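Local coordinates for sorbitol dehydrogenase (Gluconobacter oxydans, PDB 5ITG), which is a sorbitol dehydrogenase, probably interconverting D-sorbitol and L-sorbose with NADP(H) as cofactor, at residues A[351-354]-A[355-358]; A[213-216]-A[217-221]. All blocks are in the same frame, centred on the assembly; numbering follows the deposited sequence.

Contact 1. Residues A[351-354]-A[355-358]; sequences EGYR and DSVI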
loop_
_atom_site.group_PDB
_atom_site.type_symbol
_atom_site.label_atom_id
_atom_site.label_comp_id
_atom_site.label_asym_id
_atom_site.label_seq_id
_atom_site.Cartn_x
_atom_site.Cartn_y
_atom_site.Cartn_z
ATOM N N GLU A 351 -12.984 -15.730 6.928
ATOM C CA GLU A 351 -14.280 -15.547 6.287
ATOM C C GLU A 351 -14.698 -14.090 6.348
ATOM O O GLU A 351 -15.337 -13.583 5.426
ATOM C CB GLU A 351 -15.341 -16.420 6.957
ATOM C CG GLU A 351 -15.030 -17.900 6.902
ATOM C CD GLU A 351 -14.568 -18.456 8.238
ATOM O OE1 GLU A 351 -13.437 -18.123 8.703
ATOM O OE2 GLU A 351 -15.354 -19.227 8.825
ATOM N N GLY A 352 -14.346 -13.428 7.446
ATOM C CA GLY A 352 -14.664 -12.020 7.600
ATOM C C GLY A 352 -13.787 -11.230 6.644
ATOM O O GLY A 352 -14.205 -10.215 6.091
ATOM N N TYR A 353 -12.557 -11.691 6.446
ATOM C CA TYR A 353 -11.659 -11.003 5.531
ATOM C C TYR A 353 -12.226 -11.146 4.122
ATOM O O TYR A 353 -12.249 -10.190 3.347
ATOM C CB TYR A 353 -10.254 -11.599 5.567
ATOM C CG TYR A 353 -9.243 -10.704 4.862
ATOM C CD1 TYR A 353 -8.741 -9.566 5.486
ATOM C CD2 TYR A 353 -8.846 -10.968 3.555
ATOM C CE1 TYR A 353 -7.860 -8.699 4.815
ATOM C CE2 TYR A 353 -7.974 -10.120 2.877
ATOM C CZ TYR A 353 -7.486 -8.990 3.510
ATOM O OH TYR A 353 -6.628 -8.159 2.831
ATOM N N ARG A 354 -12.670 -12.357 3.801
ATOM C CA ARG A 354 -13.266 -12.653 2.499
ATOM C C ARG A 354 -14.414 -11.681 2.247
ATOM O O ARG A 354 -14.529 -11.105 1.164
ATOM C CB ARG A 354 -13.803 -14.090 2.482
ATOM C CG ARG A 354 -14.668 -14.441 1.276
ATOM C CD ARG A 354 -15.582 -15.625 1.618
ATOM N NE ARG A 354 -16.617 -15.251 2.584
ATOM C CZ ARG A 354 -17.275 -16.110 3.361
ATOM N NH1 ARG A 354 -17.013 -17.413 3.305
ATOM N NH2 ARG A 354 -18.212 -15.668 4.188
ATOM N N ASP A 355 -15.264 -11.499 3.253
ATOM C CA ASP A 355 -16.391 -10.592 3.111
ATOM C C ASP A 355 -15.932 -9.172 2.802
ATOM O O ASP A 355 -16.538 -8.495 1.972
ATOM C CB ASP A 355 -17.257 -10.600 4.374
ATOM C CG ASP A 355 -17.975 -11.923 4.574
ATOM O OD1 ASP A 355 -18.177 -12.644 3.572
ATOM O OD2 ASP A 355 -18.351 -12.239 5.726
ATOM N N SER A 356 -14.862 -8.723 3.453
ATOM C CA SER A 356 -14.361 -7.371 3.206
ATOM C C SER A 356 -13.787 -7.235 1.796
ATOM O O SER A 356 -13.935 -6.194 1.158
ATOM C CB SER A 356 -13.291 -6.983 4.233
ATOM O OG SER A 356 -12.109 -7.754 4.075
ATOM N N VAL A 357 -13.125 -8.279 1.308
ATOM C CA VAL A 357 -12.561 -8.221 -0.037
ATOM C C VAL A 357 -13.690 -7.987 -1.031
ATOM O O VAL A 357 -13.614 -7.092 -1.871
ATOM C CB VAL A 357 -11.798 -9.526 -0.378
ATOM C CG1 VAL A 357 -11.600 -9.653 -1.890
ATOM C CG2 VAL A 357 -10.433 -9.512 0.337
ATOM N N ILE A 358 -14.752 -8.776 -0.904
ATOM C CA ILE A 358 -15.908 -8.661 -1.788
ATOM C C ILE A 358 -16.547 -7.270 -1.703
ATOM O O ILE A 358 -16.799 -6.629 -2.721
ATOM C CB ILE A 358 -16.968 -9.722 -1.432
ATOM C CG1 ILE A 358 -16.365 -11.123 -1.558
ATOM C CG2 ILE A 358 -18.196 -9.563 -2.324
ATOM C CD1 ILE A 358 -15.810 -11.422 -2.918
#
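Helix 350-361 of the mannitol dehydrogenase C-terminal domain brings Tyr353 against Val357 and Arg354 against Asp355. Regular i to i+4 backbone bonds run through both segments, from Glu351 O to Asp355 N and on to Arg354 O and Ile358 N. Tyr353 O takes a second donor. Ser356 OG donates to Tyr353 O at 2.5 Å, a short bond, beside the bond from Val357 N. OG stands between the backbone N and the carbonyl carbon of its own residue (chi1 68°), which turns it back to the preceding turn. The same OG lies 4.1 Å above the Tyr353 ring plane, toward the rim. Val357 CG2 reaches Tyr353 CE2 at 3.6 Å, the two side chains meeting at a slant. These two residues face helix 288-312, where both touch Leu298. Ile358 instead packs on helix 324-338. Arg354 and Asp355 run next to each other and form a salt bridge. The arginine chain bends at chi3 (69°), which brings its guanidinium edge round to the carboxylate. Arg354 NH1 bonds Asn335 OD1 on helix 324-338, so the guanidinium is held on two sides. The guanidinium and carboxylate planes are 48° apart. The grip on the carboxylate is side-on: Asp355 OD1 accepts from two nitrogens, reached from one face of its plane, Arg354 NE at 3.2 Å and Arg354 NH2 at 3.1 Å.

Contact 2. Residues A[213-216]-A[217-221]; sequences LAKW and IEENA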
loop_
_atom_site.group_PDB
_atom_site.type_symbol
_atom_site.label_atom_id
_atom_site.label_comp_id
_atom_site.label_asym_id
_atom_site.label_seq_id
_atom_site.Cartn_x
_atom_site.Cartn_y
_atom_site.Cartn_z
ATOM N N LEU A 213 28.649 4.251 14.337
ATOM C CA LEU A 213 27.328 4.873 14.332
ATOM C C LEU A 213 26.255 3.874 13.911
ATOM O O LEU A 213 25.173 3.838 14.490
ATOM C CB LEU A 213 27.302 6.068 13.377
ATOM C CG LEU A 213 25.928 6.717 13.173
ATOM C CD1 LEU A 213 25.351 7.162 14.507
ATOM C CD2 LEU A 213 26.062 7.897 12.222
ATOM N N ALA A 214 26.562 3.065 12.900
ATOM C CA ALA A 214 25.615 2.066 12.412
ATOM C C ALA A 214 25.376 1.032 13.500
ATOM O O ALA A 214 24.252 0.566 13.696
ATOM C CB ALA A 214 26.156 1.396 11.160
ATOM N N LYS A 215 26.445 0.679 14.209
ATOM C CA LYS A 215 26.347 -0.292 15.289
ATOM C C LYS A 215 25.361 0.210 16.336
ATOM O O LYS A 215 24.480 -0.532 16.777
ATOM C CB LYS A 215 27.720 -0.515 15.933
ATOM C CG LYS A 215 27.690 -1.449 17.132
ATOM C CD LYS A 215 29.053 -1.545 17.810
ATOM C CE LYS A 215 28.994 -2.455 19.029
ATOM N NZ LYS A 215 28.528 -3.832 18.686
ATOM N N TRP A 216 25.507 1.477 16.722
ATOM C CA TRP A 216 24.632 2.085 17.718
ATOM C C TRP A 216 23.174 2.099 17.262
ATOM O O TRP A 216 22.273 1.767 18.033
ATOM C CB TRP A 216 25.054 3.530 18.015
ATOM C CG TRP A 216 24.258 4.140 19.138
ATOM C CD1 TRP A 216 24.406 3.890 20.474
ATOM C CD2 TRP A 216 23.140 5.031 19.020
ATOM N NE1 TRP A 216 23.449 4.566 21.193
ATOM C CE2 TRP A 216 22.659 5.273 20.327
ATOM C CE3 TRP A 216 22.495 5.646 17.937
ATOM C CZ2 TRP A 216 21.564 6.106 20.580
ATOM C CZ3 TRP A 216 21.408 6.473 18.192
ATOM C CH2 TRP A 216 20.953 6.695 19.503
ATOM N N ILE A 217 22.942 2.497 16.015
ATOM C CA ILE A 217 21.576 2.554 15.506
ATOM C C ILE A 217 20.964 1.155 15.450
ATOM O O ILE A 217 19.819 0.949 15.857
ATOM C CB ILE A 217 21.525 3.203 14.104
ATOM C CG1 ILE A 217 22.015 4.653 14.188
ATOM C CG2 ILE A 217 20.098 3.167 13.574
ATOM C CD1 ILE A 217 22.037 5.394 12.853
ATOM N N GLU A 218 21.744 0.199 14.965
ATOM C CA GLU A 218 21.290 -1.182 14.859
ATOM C C GLU A 218 20.844 -1.703 16.223
ATOM O O GLU A 218 19.879 -2.458 16.323
ATOM C CB GLU A 218 22.428 -2.053 14.309
ATOM C CG GLU A 218 22.037 -3.463 13.863
ATOM C CD GLU A 218 21.694 -4.388 15.021
ATOM O OE1 GLU A 218 22.507 -4.492 15.971
ATOM O OE2 GLU A 218 20.618 -5.026 14.976
ATOM N N GLU A 219 21.534 -1.279 17.275
ATOM C CA GLU A 219 21.221 -1.738 18.622
ATOM C C GLU A 219 20.146 -0.961 19.364
ATOM O O GLU A 219 19.429 -1.533 20.174
ATOM C CB GLU A 219 22.493 -1.740 19.473
ATOM C CG GLU A 219 23.615 -2.584 18.896
ATOM C CD GLU A 219 24.872 -2.535 19.739
ATOM O OE1 GLU A 219 25.439 -1.431 19.898
ATOM O OE2 GLU A 219 25.297 -3.597 20.241
ATOM N N ASN A 220 20.022 0.332 19.091
ATOM C CA ASN A 220 19.050 1.143 19.815
ATOM C C ASN A 220 17.799 1.571 19.055
ATOM O O ASN A 220 16.731 1.720 19.647
ATOM C CB ASN A 220 19.765 2.362 20.400
ATOM C CG ASN A 220 20.773 1.974 21.470
ATOM O OD1 ASN A 220 20.400 1.606 22.586
ATOM N ND2 ASN A 220 22.054 2.028 21.125
ATOM N N ALA A 221 17.922 1.776 17.751
ATOM C CA ALA A 221 16.763 2.155 16.956
ATOM C C ALA A 221 15.998 0.874 16.652
ATOM O O ALA A 221 16.494 -0.226 16.899
ATOM C CB ALA A 221 17.211 2.821 15.660
#
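Residues 213-216 run straight into 217-221 as the last turns of helix 211-220. Ile217 N bonds Leu213 O at 3.0 Å, and the pattern continues until Ala221 leaves helical geometry. Near that end Trp216 O accepts two bonds from Asn220, from its backbone N at 2.9 Å and from its side-chain ND2 at 3.1 Å. With Trp216 CG anti to the backbone N (chi1 -174°), the indole lies where Asn220, one turn on, comes over its face. The amide plane is 38° from the ring. Asn220 ND2 sits over the face at Trp216 NE1, 2.9 Å away. The indole N-H runs in the ring plane, so the two are not bonded, and the approach is tight. The ring also stacks with Trp176. An alanine here would remove the indole, and this is likely to leave Trp176 without its stacking partner and open a gap beside the Asn220 amide. On another side, Lys215 NZ and Glu219 OE2 form a salt bridge at 3.6 Å. Leu213 CD1 and Ile217 CD1 meet at 4.1 Å, and both residues press on helix 164-177. This is the C-terminal end of an amphipathic helix in the family's Rossmann domain, with apolar groups turned inward and a charged pair one turn apart outside.

In the fold
Following the chain from the N terminus, contact 2 comes first, in the Rossmann domain range, and contact 1 follows in the C-terminal domain range. Each joins adjoining segments of a single helix, so neither closes a long loop. The two are in series and neither nest nor cross. The centres of contacts 1 and 2 are about 41 Å apart, and the nearest atoms of contacts 1 and 2 about 28 Å apart. Contact 2 lies farther from the centre of the chain. Outward side chains join helix 211-220 to helices 164-177 and 194-209. Those of helix 350-361 join it to helices 288-312 and 324-338, and Tyr353 also touches Gln262 in the Rossmann range.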